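Local coordinates for tyrosine--tRNA ligase (Archaeoglobus fulgidus, PDB 2CYB), which probably catalyses the ATP-dependent activation of tyrosine and its transfer to the acceptor end of tRNA(Tyr), at residues G38-G43 against I73-N78; L77-T82 against V153-Y158; G244-N249 against E285-F290; N249-I254 against D299-V304. All coordinates share one frame; numbering follows the deposited sequence.

How the contacts relate
The four contacts form two pairs on opposite sides of the chain's centre. Contacts 1 and 2 lie at the tyrosine pocket of the Rossmann-fold catalytic core. Their centres are about 8 Å apart, and both use the end of helix 72-77, sharing Leu77 and Asn78. Both also reach the second subunit. Contacts 3 and 4 come later in the chain, in the mostly helical C-terminal part, with centres about 10 Å apart. They share Asn249, just before helix 250-263, and their segments alternate along the chain. Helices 283-292 and 297-319 follow each other there. Contacts 1 and 3 are about 35 Å apart between centres, so the amino-acid site and this part are separate regions of one chain.

Contact 1 (G38-G43 against I73-N78); sequences GYEPSG and IHAYLN. With TYR (tyrosine), chain C.
Glu40 and Pro41 lie against Ala75 of helix 72-77, where strand 34-39 of the Rossmann fold leaves the sheet. Gly38, still on the strand, borders the bound tyrosine: its O is 3.3 Å from ligand CD2, and a side chain here would collide with the ligand ring. Glu40 follows. Glu40 CB passes Ala75 CB at 3.9 Å. With CG beside the backbone N (chi1 -64°) and the chain extended, the carboxylate is carried to Asn78. The carboxylate and amide planes are 61° apart. Glu40 OE1 is hydrogen-bonded to Tyr158 OH, and OE2 forms a salt bridge with Lys80. Pro41 opens the HIGH region, the class I signature, and its CD rests on Ala75 CB at 3.5 Å. Across the pocket, His74 meets the ligand with its ring face. Ligand CE1 sits over the centre of that imidazole, 3.5 Å above its plane.

Contact 2 (L77-T82 against V153-Y158); sequences LNEKGT and VSQMIY. With TYR (tyrosine), chain C.
Leu77 packs on Ser154 and Tyr158 of helix 154-168, and this is the tight part of the contact. Leu77 CD2 touches Ser154 CB at 3.6 Å, while CD1 lies alongside Tyr158 CA. Asn78 CB lies 3.8 Å from Tyr158 CE1. Ser154 OG sits between its backbone N and carbonyl carbon (chi1 60°). From there it donates to Leu77 O at 2.7 Å, in the carbonyl plane and on a lone pair. Leu126 and Ala129 of the second subunit pack against Leu77 and Ser154. Glu79 is the C-prime residue of the Schellman motif that ends helix 72-77. Its OE2 takes a weak, bent bond from Gln155 NE2 at 2.9 Å, the two flat groups nearly perpendicular. Gln155 OE1 is hydrogen-bonded to Met152 N. Glu79 OE2 also forms salt bridges with Arg147 and Arg146. The loop is looser from here: Lys80 and Thr82 are exposed and do not touch 153-158. Lys80 NZ turns back to Asn78 O. Tyr158 points its ring edge at the ligand, whose N donates to Tyr158 OH at 2.8 Å, in the ring plane. That hydroxyl is bonded to the Glu40 carboxylate, whose negative charge would probably strengthen its hold on the ammonium.

Contact 3 (G244-N249 against E285-F290); sequences GVVEEN and ELAEDF
Phe290 faces the loop at Gly244 and Val245, and its ring meets backbone atoms of both. CG stands opposite the backbone N (chi1 -167°), which carries the ring toward the loop. Phe290 CE2 lies 3.3 Å from Gly244 N and 3.5 Å from Val245 O, both oblique to the ring. The Asn249 and Phe290 side chains come from opposite directions, amide and ring planes 81° apart. A CA-H...O contact joins the backbones, with Gly244 CA 3.2 Å from Phe290 O. A water bridges the same two residues: it donates to Phe290 O at 2.7 Å and accepts weakly from Gly244 N. This water sits over the centre of one ring face, 3.7 Å above the plane. The apolar part is small: Val246 CG2 meets Ala287 CB at 4.1 Å. Leu252, from helix 250-263, packs against both Val246 and Phe290. Replacing Phe290 with an alanine would probably open a gap beside Gly244 and Leu252 and take away the ring face that the water lies over. Val246 to Asn249 form a type II beta turn, Asn249 at the N-cap. The arrangement is a turn leading into a helix, laid against helix 283-292 of the mostly helical C-terminal part.

Contact 4 (N249-I254 against D299-V304); sequences NPILDI and DLKIAV
Ile251 and Val304 cross obliquely, with Ile251 CG2 3.6 Å from Val304 CG2. The same methyl also meets Leu300 CG at 3.8 Å. Ile251 and Leu300 slide past each other in opposite directions. Ile251 CG2 stands opposite the backbone N, and this directs it between Leu300 and Val304. Leu252 crosses Leu300 at about a right angle, and their CD2 methyls meet at 3.7 Å. One turn on from Ile251, Ile254 lies obliquely over the other branch of Val304, with Ile254 CG2 3.6 Å from Val304 CG1. Both Val304 methyls are engaged, one by each isoleucine. Trimming Val304 to an alanine would remove both methyls and probably leave a gap facing Ile251 and Ile254. Lys301 lays its CG beside Ile251 CG1 and sends NZ to the carbonyls of Arg237 and Ala239. Phe290 of helix 283-292 packs on Leu300. The segment axes come within 10.0 Å and cross at 44°. This is apolar helix-helix packing between helices 250-263 and 297-319 in the mostly helical C-terminal part.

Contact 1 (G38-G43 against I73-N78)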
loop_
_atom_site.group_PDB
_atom_site.type_symbol
_atom_site.label_atom_id
_atom_site.label_comp_id
_atom_site.label_asym_id
_atom_site.label_seq_id
_atom_site.Cartn_x
_atom_site.Cartn_y
_atom_site.Cartn_z
ATOM N N GLY A 38 -8.159 11.036 -15.168
ATOM C CA GLY A 38 -7.362 9.832 -15.247
ATOM C C GLY A 38 -8.282 8.694 -15.605
ATOM O O GLY A 38 -9.441 8.682 -15.194
ATOM N N TYR A 39 -7.774 7.744 -16.385
ATOM C CA TYR A 39 -8.566 6.587 -16.786
ATOM C C TYR A 39 -7.799 5.280 -16.651
ATOM O O TYR A 39 -6.657 5.181 -17.099
ATOM C CB TYR A 39 -8.990 6.691 -18.254
ATOM C CG TYR A 39 -9.803 7.908 -18.627
ATOM C CD1 TYR A 39 -9.183 9.051 -19.145
ATOM C CD2 TYR A 39 -11.195 7.904 -18.513
ATOM C CE1 TYR A 39 -9.928 10.157 -19.548
ATOM C CE2 TYR A 39 -11.952 9.014 -18.915
ATOM C CZ TYR A 39 -11.307 10.133 -19.433
ATOM O OH TYR A 39 -12.034 11.230 -19.841
ATOM N N GLU A 40 -8.423 4.272 -16.046
ATOM C CA GLU A 40 -7.783 2.958 -15.973
ATOM C C GLU A 40 -7.985 2.443 -17.400
ATOM O O GLU A 40 -9.107 2.427 -17.893
ATOM C CB GLU A 40 -8.526 2.021 -15.020
ATOM C CG GLU A 40 -8.541 2.431 -13.572
ATOM C CD GLU A 40 -9.217 1.388 -12.698
ATOM O OE1 GLU A 40 -9.643 1.732 -11.579
ATOM O OE2 GLU A 40 -9.317 0.219 -13.130
ATOM N N PRO A 41 -6.913 2.031 -18.088
ATOM C CA PRO A 41 -7.116 1.540 -19.459
ATOM C C PRO A 41 -8.229 0.488 -19.519
ATOM O O PRO A 41 -8.214 -0.485 -18.766
ATOM C CB PRO A 41 -5.742 0.978 -19.825
ATOM C CG PRO A 41 -4.820 1.898 -19.083
ATOM C CD PRO A 41 -5.485 2.014 -17.729
ATOM N N SER A 42 -9.198 0.702 -20.406
ATOM C CA SER A 42 -10.329 -0.211 -20.555
ATOM C C SER A 42 -10.500 -0.674 -21.993
ATOM O O SER A 42 -10.449 0.127 -22.925
ATOM C CB SER A 42 -11.619 0.468 -20.089
ATOM O OG SER A 42 -12.752 -0.344 -20.355
ATOM N N GLY A 43 -10.701 -1.976 -22.168
ATOM C CA GLY A 43 -10.883 -2.513 -23.504
ATOM C C GLY A 43 -12.077 -1.879 -24.195
ATOM O O GLY A 43 -12.131 -1.797 -25.421
ATOM N N ILE A 73 -0.890 1.757 -13.994
ATOM C CA ILE A 73 -0.594 1.147 -12.701
ATOM C C ILE A 73 -1.895 1.028 -11.897
ATOM O O ILE A 73 -2.130 0.016 -11.245
ATOM C CB ILE A 73 0.414 1.981 -11.903
ATOM C CG1 ILE A 73 1.715 2.128 -12.704
ATOM C CG2 ILE A 73 0.684 1.324 -10.556
ATOM C CD1 ILE A 73 2.350 0.824 -13.089
ATOM N N HIS A 74 -2.739 2.056 -11.951
ATOM C CA HIS A 74 -4.013 1.998 -11.234
ATOM C C HIS A 74 -4.860 0.824 -11.724
ATOM O O HIS A 74 -5.475 0.108 -10.922
ATOM C CB HIS A 74 -4.797 3.303 -11.395
ATOM C CG HIS A 74 -4.330 4.392 -10.485
ATOM N ND1 HIS A 74 -3.224 5.167 -10.758
ATOM C CD2 HIS A 74 -4.791 4.801 -9.278
ATOM C CE1 HIS A 74 -3.024 6.009 -9.759
ATOM N NE2 HIS A 74 -3.960 5.808 -8.849
ATOM N N ALA A 75 -4.886 0.632 -13.040
ATOM C CA ALA A 75 -5.634 -0.463 -13.645
ATOM C C ALA A 75 -5.096 -1.788 -13.102
ATOM O O ALA A 75 -5.853 -2.718 -12.815
ATOM C CB ALA A 75 -5.492 -0.414 -15.168
ATOM N N TYR A 76 -3.781 -1.865 -12.949
ATOM C CA TYR A 76 -3.173 -3.079 -12.433
ATOM C C TYR A 76 -3.603 -3.313 -10.987
ATOM O O TYR A 76 -3.981 -4.420 -10.610
ATOM C CB TYR A 76 -1.654 -2.980 -12.478
ATOM C CG TYR A 76 -0.976 -4.216 -11.944
ATOM C CD1 TYR A 76 -0.833 -5.350 -12.740
ATOM C CD2 TYR A 76 -0.497 -4.259 -10.641
ATOM C CE1 TYR A 76 -0.222 -6.500 -12.246
ATOM C CE2 TYR A 76 0.113 -5.399 -10.133
ATOM C CZ TYR A 76 0.248 -6.515 -10.945
ATOM O OH TYR A 76 0.870 -7.639 -10.465
ATOM N N LEU A 77 -3.521 -2.264 -10.179
ATOM C CA LEU A 77 -3.886 -2.352 -8.766
ATOM C C LEU A 77 -5.348 -2.711 -8.570
ATOM O O LEU A 77 -5.726 -3.298 -7.551
ATOM C CB LEU A 77 -3.641 -1.016 -8.081
ATOM C CG LEU A 77 -2.221 -0.473 -8.011
ATOM C CD1 LEU A 77 -2.278 0.911 -7.360
ATOM C CD2 LEU A 77 -1.336 -1.432 -7.210
ATOM N N ASN A 78 -6.170 -2.327 -9.538
ATOM C CA ASN A 78 -7.611 -2.573 -9.460
ATOM C C ASN A 78 -8.007 -3.843 -10.214
ATOM O O ASN A 78 -9.135 -3.971 -10.697
ATOM C CB ASN A 78 -8.375 -1.356 -10.008
ATOM C CG ASN A 78 -9.756 -1.180 -9.367
ATOM O OD1 ASN A 78 -10.521 -0.289 -9.748
ATOM N ND2 ASN A 78 -10.073 -2.027 -8.396
HETATM N N TYR C . -10.160 6.420 -10.204
HETATM C CA TYR C . -10.496 6.729 -11.615
HETATM C C TYR C . -11.679 5.890 -12.094
HETATM O O TYR C . -12.067 6.048 -13.263
HETATM C CB TYR C . -9.266 6.484 -12.496
HETATM C CG TYR C . -8.123 7.394 -12.118
HETATM C CD1 TYR C . -6.875 6.883 -11.758
HETATM C CD2 TYR C . -8.299 8.784 -12.119
HETATM C CE1 TYR C . -5.819 7.744 -11.409
HETATM C CE2 TYR C . -7.268 9.641 -11.776
HETATM C CZ TYR C . -6.030 9.119 -11.424
HETATM O OH TYR C . -5.011 9.983 -11.107
HETATM O OXT TYR C . -12.212 5.099 -11.288
#

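Contact 2 (L77-T82 against V153-Y158)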
loop_
_atom_site.group_PDB
_atom_site.type_symbol
_atom_site.label_atom_id
_atom_site.label_comp_id
_atom_site.label_asym_id
_atom_site.label_seq_id
_atom_site.Cartn_x
_atom_site.Cartn_y
_atom_site.Cartn_z
ATOM N N LEU A 77 -3.521 -2.264 -10.179
ATOM C CA LEU A 77 -3.886 -2.352 -8.766
ATOM C C LEU A 77 -5.348 -2.711 -8.570
ATOM O O LEU A 77 -5.726 -3.298 -7.551
ATOM C CB LEU A 77 -3.641 -1.016 -8.081
ATOM C CG LEU A 77 -2.221 -0.473 -8.011
ATOM C CD1 LEU A 77 -2.278 0.911 -7.360
ATOM C CD2 LEU A 77 -1.336 -1.432 -7.210
ATOM N N ASN A 78 -6.170 -2.327 -9.538
ATOM C CA ASN A 78 -7.611 -2.573 -9.460
ATOM C C ASN A 78 -8.007 -3.843 -10.214
ATOM O O ASN A 78 -9.135 -3.971 -10.697
ATOM C CB ASN A 78 -8.375 -1.356 -10.008
ATOM C CG ASN A 78 -9.756 -1.180 -9.367
ATOM O OD1 ASN A 78 -10.521 -0.289 -9.748
ATOM N ND2 ASN A 78 -10.073 -2.027 -8.396
ATOM N N GLU A 79 -7.050 -4.762 -10.324
ATOM C CA GLU A 79 -7.249 -6.071 -10.953
ATOM C C GLU A 79 -7.790 -6.083 -12.387
ATOM O O GLU A 79 -8.674 -6.884 -12.719
ATOM C CB GLU A 79 -8.168 -6.909 -10.059
ATOM C CG GLU A 79 -7.896 -6.739 -8.565
ATOM C CD GLU A 79 -8.829 -7.571 -7.699
ATOM O OE1 GLU A 79 -8.603 -8.794 -7.575
ATOM O OE2 GLU A 79 -9.797 -7.003 -7.149
ATOM N N LYS A 80 -7.251 -5.222 -13.243
ATOM C CA LYS A 80 -7.708 -5.162 -14.629
ATOM C C LYS A 80 -6.838 -5.962 -15.595
ATOM O O LYS A 80 -6.945 -5.802 -16.815
ATOM C CB LYS A 80 -7.793 -3.707 -15.096
ATOM C CG LYS A 80 -8.751 -2.853 -14.285
ATOM C CD LYS A 80 -10.162 -3.414 -14.348
ATOM C CE LYS A 80 -11.181 -2.455 -13.735
ATOM N NZ LYS A 80 -10.989 -2.253 -12.274
ATOM N N GLY A 81 -5.973 -6.816 -15.056
ATOM C CA GLY A 81 -5.127 -7.631 -15.908
ATOM C C GLY A 81 -3.637 -7.533 -15.655
ATOM O O GLY A 81 -3.183 -6.967 -14.659
ATOM N N THR A 82 -2.870 -8.112 -16.565
ATOM C CA THR A 82 -1.424 -8.088 -16.452
ATOM C C THR A 82 -0.909 -6.767 -16.991
ATOM O O THR A 82 -1.621 -6.044 -17.698
ATOM C CB THR A 82 -0.791 -9.219 -17.268
ATOM O OG1 THR A 82 -1.036 -8.988 -18.659
ATOM C CG2 THR A 82 -1.394 -10.560 -16.863
ATOM N N VAL A 153 -4.684 -5.282 -0.823
ATOM C CA VAL A 153 -3.960 -4.120 -0.319
ATOM C C VAL A 153 -3.748 -3.125 -1.464
ATOM O O VAL A 153 -3.732 -1.906 -1.250
ATOM C CB VAL A 153 -2.578 -4.503 0.294
ATOM C CG1 VAL A 153 -1.838 -3.230 0.757
ATOM C CG2 VAL A 153 -2.772 -5.458 1.479
ATOM N N SER A 154 -3.605 -3.640 -2.682
ATOM C CA SER A 154 -3.382 -2.767 -3.830
ATOM C C SER A 154 -4.502 -1.737 -3.986
ATOM O O SER A 154 -4.267 -0.634 -4.445
ATOM C CB SER A 154 -3.254 -3.586 -5.117
ATOM O OG SER A 154 -4.430 -4.345 -5.364
ATOM N N GLN A 155 -5.718 -2.086 -3.582
ATOM C CA GLN A 155 -6.823 -1.153 -3.732
ATOM C C GLN A 155 -6.828 -0.075 -2.646
ATOM O O GLN A 155 -7.525 0.933 -2.760
ATOM C CB GLN A 155 -8.140 -1.948 -3.810
ATOM C CG GLN A 155 -8.223 -2.737 -5.129
ATOM C CD GLN A 155 -9.074 -4.000 -5.065
ATOM O OE1 GLN A 155 -9.102 -4.699 -4.054
ATOM N NE2 GLN A 155 -9.748 -4.312 -6.166
ATOM N N MET A 156 -6.006 -0.259 -1.616
ATOM C CA MET A 156 -5.909 0.727 -0.542
ATOM C C MET A 156 -4.782 1.716 -0.842
ATOM O O MET A 156 -4.738 2.812 -0.283
ATOM C CB MET A 156 -5.665 0.032 0.802
ATOM C CG MET A 156 -6.743 -0.979 1.171
ATOM S SD MET A 156 -8.380 -0.212 1.403
ATOM C CE MET A 156 -9.150 -0.532 -0.209
ATOM N N ILE A 157 -3.861 1.314 -1.717
ATOM C CA ILE A 157 -2.751 2.176 -2.129
ATOM C C ILE A 157 -3.266 3.090 -3.254
ATOM O O ILE A 157 -2.883 4.254 -3.352
ATOM C CB ILE A 157 -1.576 1.337 -2.685
ATOM C CG1 ILE A 157 -0.958 0.498 -1.567
ATOM C CG2 ILE A 157 -0.532 2.249 -3.323
ATOM C CD1 ILE A 157 0.032 -0.537 -2.076
ATOM N N TYR A 158 -4.141 2.526 -4.087
ATOM C CA TYR A 158 -4.772 3.191 -5.236
ATOM C C TYR A 158 -5.219 4.657 -5.013
ATOM O O TYR A 158 -4.820 5.549 -5.765
ATOM C CB TYR A 158 -5.952 2.306 -5.691
ATOM C CG TYR A 158 -6.724 2.725 -6.921
ATOM C CD1 TYR A 158 -6.785 1.894 -8.050
ATOM C CD2 TYR A 158 -7.462 3.907 -6.935
ATOM C CE1 TYR A 158 -7.572 2.236 -9.154
ATOM C CE2 TYR A 158 -8.245 4.255 -8.024
ATOM C CZ TYR A 158 -8.297 3.425 -9.126
ATOM O OH TYR A 158 -9.056 3.806 -10.207
HETATM N N TYR C . -10.160 6.420 -10.204
HETATM C CA TYR C . -10.496 6.729 -11.615
HETATM C C TYR C . -11.679 5.890 -12.094
HETATM O O TYR C . -12.067 6.048 -13.263
HETATM C CB TYR C . -9.266 6.484 -12.496
HETATM C CG TYR C . -8.123 7.394 -12.118
HETATM C CD1 TYR C . -6.875 6.883 -11.758
HETATM C CD2 TYR C . -8.299 8.784 -12.119
HETATM C CE1 TYR C . -5.819 7.744 -11.409
HETATM C CE2 TYR C . -7.268 9.641 -11.776
HETATM C CZ TYR C . -6.030 9.119 -11.424
HETATM O OH TYR C . -5.011 9.983 -11.107
HETATM O OXT TYR C . -12.212 5.099 -11.288
#

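Contact 3 (G244-N249 against E285-F290)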
loop_
_atom_site.group_PDB
_atom_site.type_symbol
_atom_site.label_atom_id
_atom_site.label_comp_id
_atom_site.label_asym_id
_atom_site.label_seq_id
_atom_site.Cartn_x
_atom_site.Cartn_y
_atom_site.Cartn_z
ATOM N N GLY A 244 -42.322 11.799 -20.324
ATOM C CA GLY A 244 -42.476 12.894 -19.381
ATOM C C GLY A 244 -41.574 12.868 -18.159
ATOM O O GLY A 244 -41.720 13.702 -17.266
ATOM N N VAL A 245 -40.649 11.914 -18.109
ATOM C CA VAL A 245 -39.718 11.811 -16.984
ATOM C C VAL A 245 -38.330 12.174 -17.481
ATOM O O VAL A 245 -37.747 11.450 -18.287
ATOM C CB VAL A 245 -39.685 10.384 -16.409
ATOM C CG1 VAL A 245 -38.653 10.295 -15.295
ATOM C CG2 VAL A 245 -41.059 10.008 -15.887
ATOM N N VAL A 246 -37.802 13.294 -16.990
ATOM C CA VAL A 246 -36.492 13.772 -17.415
ATOM C C VAL A 246 -35.284 13.176 -16.696
ATOM O O VAL A 246 -34.337 12.727 -17.345
ATOM C CB VAL A 246 -36.411 15.309 -17.311
ATOM C CG1 VAL A 246 -35.047 15.797 -17.809
ATOM C CG2 VAL A 246 -37.534 15.940 -18.129
ATOM N N GLU A 247 -35.306 13.172 -15.367
ATOM C CA GLU A 247 -34.182 12.638 -14.605
ATOM C C GLU A 247 -34.084 11.119 -14.675
ATOM O O GLU A 247 -35.095 10.417 -14.710
ATOM C CB GLU A 247 -34.273 13.081 -13.144
ATOM C CG GLU A 247 -34.276 14.586 -12.961
ATOM C CD GLU A 247 -34.053 14.994 -11.518
ATOM O OE1 GLU A 247 -34.789 14.504 -10.636
ATOM O OE2 GLU A 247 -33.139 15.808 -11.267
ATOM N N GLU A 248 -32.852 10.622 -14.695
ATOM C CA GLU A 248 -32.586 9.191 -14.769
ATOM C C GLU A 248 -33.077 8.617 -16.093
ATOM O O GLU A 248 -33.222 7.400 -16.234
ATOM C CB GLU A 248 -33.254 8.443 -13.605
ATOM C CG GLU A 248 -32.864 6.964 -13.516
ATOM C CD GLU A 248 -33.731 6.165 -12.552
ATOM O OE1 GLU A 248 -33.771 6.510 -11.352
ATOM O OE2 GLU A 248 -34.370 5.186 -12.999
ATOM N N ASN A 249 -33.348 9.492 -17.059
ATOM C CA ASN A 249 -33.796 9.042 -18.372
ATOM C C ASN A 249 -32.552 8.931 -19.242
ATOM O O ASN A 249 -31.988 9.940 -19.672
ATOM C CB ASN A 249 -34.800 10.034 -18.980
ATOM C CG ASN A 249 -35.463 9.498 -20.247
ATOM O OD1 ASN A 249 -36.674 9.647 -20.440
ATOM N ND2 ASN A 249 -34.670 8.879 -21.116
ATOM N N GLU A 285 -35.229 23.174 -23.639
ATOM C CA GLU A 285 -36.345 23.232 -24.586
ATOM C C GLU A 285 -36.827 21.808 -24.870
ATOM O O GLU A 285 -38.025 21.530 -24.887
ATOM C CB GLU A 285 -35.902 23.877 -25.904
ATOM C CG GLU A 285 -35.529 25.349 -25.809
ATOM C CD GLU A 285 -34.959 25.891 -27.111
ATOM O OE1 GLU A 285 -34.606 27.088 -27.153
ATOM O OE2 GLU A 285 -34.862 25.121 -28.093
ATOM N N LEU A 286 -35.870 20.915 -25.096
ATOM C CA LEU A 286 -36.161 19.515 -25.377
ATOM C C LEU A 286 -36.845 18.900 -24.164
ATOM O O LEU A 286 -37.908 18.294 -24.281
ATOM C CB LEU A 286 -34.855 18.776 -25.695
ATOM C CG LEU A 286 -34.885 17.324 -26.184
ATOM C CD1 LEU A 286 -33.480 16.903 -26.581
ATOM C CD2 LEU A 286 -35.415 16.409 -25.106
ATOM N N ALA A 287 -36.243 19.072 -22.991
ATOM C CA ALA A 287 -36.809 18.521 -21.766
ATOM C C ALA A 287 -38.217 19.046 -21.525
ATOM O O ALA A 287 -39.109 18.298 -21.122
ATOM C CB ALA A 287 -35.915 18.859 -20.574
ATOM N N GLU A 288 -38.409 20.337 -21.770
ATOM C CA GLU A 288 -39.712 20.961 -21.577
ATOM C C GLU A 288 -40.770 20.269 -22.434
ATOM O O GLU A 288 -41.863 19.965 -21.957
ATOM C CB GLU A 288 -39.639 22.447 -21.937
ATOM C CG GLU A 288 -40.179 23.381 -20.857
ATOM C CD GLU A 288 -39.301 23.423 -19.612
ATOM O OE1 GLU A 288 -39.111 22.365 -18.974
ATOM O OE2 GLU A 288 -38.802 24.519 -19.271
ATOM N N ASP A 289 -40.444 20.025 -23.699
ATOM C CA ASP A 289 -41.376 19.360 -24.608
ATOM C C ASP A 289 -41.581 17.899 -24.239
ATOM O O ASP A 289 -42.654 17.337 -24.468
ATOM C CB ASP A 289 -40.882 19.467 -26.054
ATOM C CG ASP A 289 -41.515 20.630 -26.797
ATOM O OD1 ASP A 289 -42.270 21.398 -26.166
ATOM O OD2 ASP A 289 -41.262 20.777 -28.009
ATOM N N PHE A 290 -40.549 17.286 -23.666
ATOM C CA PHE A 290 -40.631 15.893 -23.257
ATOM C C PHE A 290 -41.526 15.800 -22.027
ATOM O O PHE A 290 -42.366 14.911 -21.908
ATOM C CB PHE A 290 -39.240 15.356 -22.912
ATOM C CG PHE A 290 -39.187 13.860 -22.789
ATOM C CD1 PHE A 290 -39.120 13.061 -23.926
ATOM C CD2 PHE A 290 -39.245 13.250 -21.545
ATOM C CE1 PHE A 290 -39.114 11.675 -23.825
ATOM C CE2 PHE A 290 -39.242 11.860 -21.431
ATOM C CZ PHE A 290 -39.175 11.072 -22.576
HETATM O O HOH W 1 -42.841 12.722 -23.409
#

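Contact 4 (N249-I254 against D299-V304)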
loop_
_atom_site.group_PDB
_atom_site.type_symbol
_atom_site.label_atom_id
_atom_site.label_comp_id
_atom_site.label_asym_id
_atom_site.label_seq_id
_atom_site.Cartn_x
_atom_site.Cartn_y
_atom_site.Cartn_z
ATOM N N ASN A 249 -33.348 9.492 -17.059
ATOM C CA ASN A 249 -33.796 9.042 -18.372
ATOM C C ASN A 249 -32.552 8.931 -19.242
ATOM O O ASN A 249 -31.988 9.940 -19.672
ATOM C CB ASN A 249 -34.800 10.034 -18.980
ATOM C CG ASN A 249 -35.463 9.498 -20.247
ATOM O OD1 ASN A 249 -36.674 9.647 -20.440
ATOM N ND2 ASN A 249 -34.670 8.879 -21.116
ATOM N N PRO A 250 -32.106 7.695 -19.505
ATOM C CA PRO A 250 -30.928 7.355 -20.309
ATOM C C PRO A 250 -30.859 8.026 -21.673
ATOM O O PRO A 250 -29.788 8.437 -22.116
ATOM C CB PRO A 250 -31.026 5.835 -20.436
ATOM C CG PRO A 250 -31.737 5.438 -19.190
ATOM C CD PRO A 250 -32.812 6.471 -19.085
ATOM N N ILE A 251 -31.996 8.117 -22.351
ATOM C CA ILE A 251 -32.032 8.730 -23.669
ATOM C C ILE A 251 -31.877 10.244 -23.564
ATOM O O ILE A 251 -31.119 10.850 -24.328
ATOM C CB ILE A 251 -33.347 8.372 -24.401
ATOM C CG1 ILE A 251 -33.487 6.851 -24.452
ATOM C CG2 ILE A 251 -33.350 8.946 -25.810
ATOM C CD1 ILE A 251 -32.277 6.143 -25.048
ATOM N N LEU A 252 -32.589 10.849 -22.620
ATOM C CA LEU A 252 -32.489 12.287 -22.423
ATOM C C LEU A 252 -31.057 12.631 -22.029
ATOM O O LEU A 252 -30.521 13.663 -22.439
ATOM C CB LEU A 252 -33.451 12.751 -21.334
ATOM C CG LEU A 252 -34.878 13.038 -21.802
ATOM C CD1 LEU A 252 -35.723 13.477 -20.618
ATOM C CD2 LEU A 252 -34.854 14.124 -22.870
ATOM N N ASP A 253 -30.436 11.752 -21.247
ATOM C CA ASP A 253 -29.065 11.970 -20.808
ATOM C C ASP A 253 -28.114 12.026 -21.989
ATOM O O ASP A 253 -27.212 12.860 -22.014
ATOM C CB ASP A 253 -28.615 10.871 -19.831
ATOM C CG ASP A 253 -29.201 11.054 -18.437
ATOM O OD1 ASP A 253 -29.115 10.110 -17.618
ATOM O OD2 ASP A 253 -29.741 12.144 -18.156
ATOM N N ILE A 254 -28.303 11.152 -22.972
ATOM C CA ILE A 254 -27.420 11.175 -24.129
ATOM C C ILE A 254 -27.608 12.495 -24.872
ATOM O O ILE A 254 -26.649 13.078 -25.375
ATOM C CB ILE A 254 -27.691 9.988 -25.075
ATOM C CG1 ILE A 254 -27.384 8.677 -24.343
ATOM C CG2 ILE A 254 -26.830 10.114 -26.334
ATOM C CD1 ILE A 254 -27.691 7.425 -25.161
ATOM N N ASP A 299 -39.912 9.185 -30.942
ATOM C CA ASP A 299 -39.279 10.098 -31.879
ATOM C C ASP A 299 -37.910 10.515 -31.341
ATOM O O ASP A 299 -36.940 10.587 -32.088
ATOM C CB ASP A 299 -40.178 11.316 -32.116
ATOM C CG ASP A 299 -41.517 10.932 -32.745
ATOM O OD1 ASP A 299 -41.501 10.231 -33.780
ATOM O OD2 ASP A 299 -42.577 11.323 -32.209
ATOM N N LEU A 300 -37.832 10.773 -30.043
ATOM C CA LEU A 300 -36.559 11.161 -29.445
ATOM C C LEU A 300 -35.521 10.048 -29.648
ATOM O O LEU A 300 -34.391 10.311 -30.049
ATOM C CB LEU A 300 -36.734 11.444 -27.957
ATOM C CG LEU A 300 -35.430 11.757 -27.214
ATOM C CD1 LEU A 300 -34.711 12.924 -27.893
ATOM C CD2 LEU A 300 -35.743 12.074 -25.767
ATOM N N LYS A 301 -35.914 8.804 -29.388
ATOM C CA LYS A 301 -35.000 7.676 -29.560
ATOM C C LYS A 301 -34.396 7.618 -30.955
ATOM O O LYS A 301 -33.187 7.435 -31.107
ATOM C CB LYS A 301 -35.710 6.354 -29.256
ATOM C CG LYS A 301 -35.963 6.105 -27.777
ATOM C CD LYS A 301 -36.524 4.698 -27.556
ATOM C CE LYS A 301 -36.621 4.357 -26.080
ATOM N NZ LYS A 301 -37.057 2.947 -25.856
ATOM N N ILE A 302 -35.233 7.768 -31.979
ATOM C CA ILE A 302 -34.737 7.721 -33.344
ATOM C C ILE A 302 -33.689 8.799 -33.583
ATOM O O ILE A 302 -32.649 8.539 -34.199
ATOM C CB ILE A 302 -35.874 7.904 -34.377
ATOM C CG1 ILE A 302 -36.872 6.746 -34.265
ATOM C CG2 ILE A 302 -35.290 7.960 -35.785
ATOM C CD1 ILE A 302 -36.241 5.377 -34.442
ATOM N N ALA A 303 -33.963 10.006 -33.098
ATOM C CA ALA A 303 -33.038 11.119 -33.278
ATOM C C ALA A 303 -31.742 10.907 -32.496
ATOM O O ALA A 303 -30.649 11.156 -33.011
ATOM C CB ALA A 303 -33.710 12.440 -32.848
ATOM N N VAL A 304 -31.864 10.450 -31.255
ATOM C CA VAL A 304 -30.678 10.217 -30.429
ATOM C C VAL A 304 -29.788 9.148 -31.074
ATOM O O VAL A 304 -28.568 9.283 -31.106
ATOM C CB VAL A 304 -31.068 9.778 -29.008
ATOM C CG1 VAL A 304 -29.827 9.309 -28.233
ATOM C CG2 VAL A 304 -31.739 10.935 -28.283
#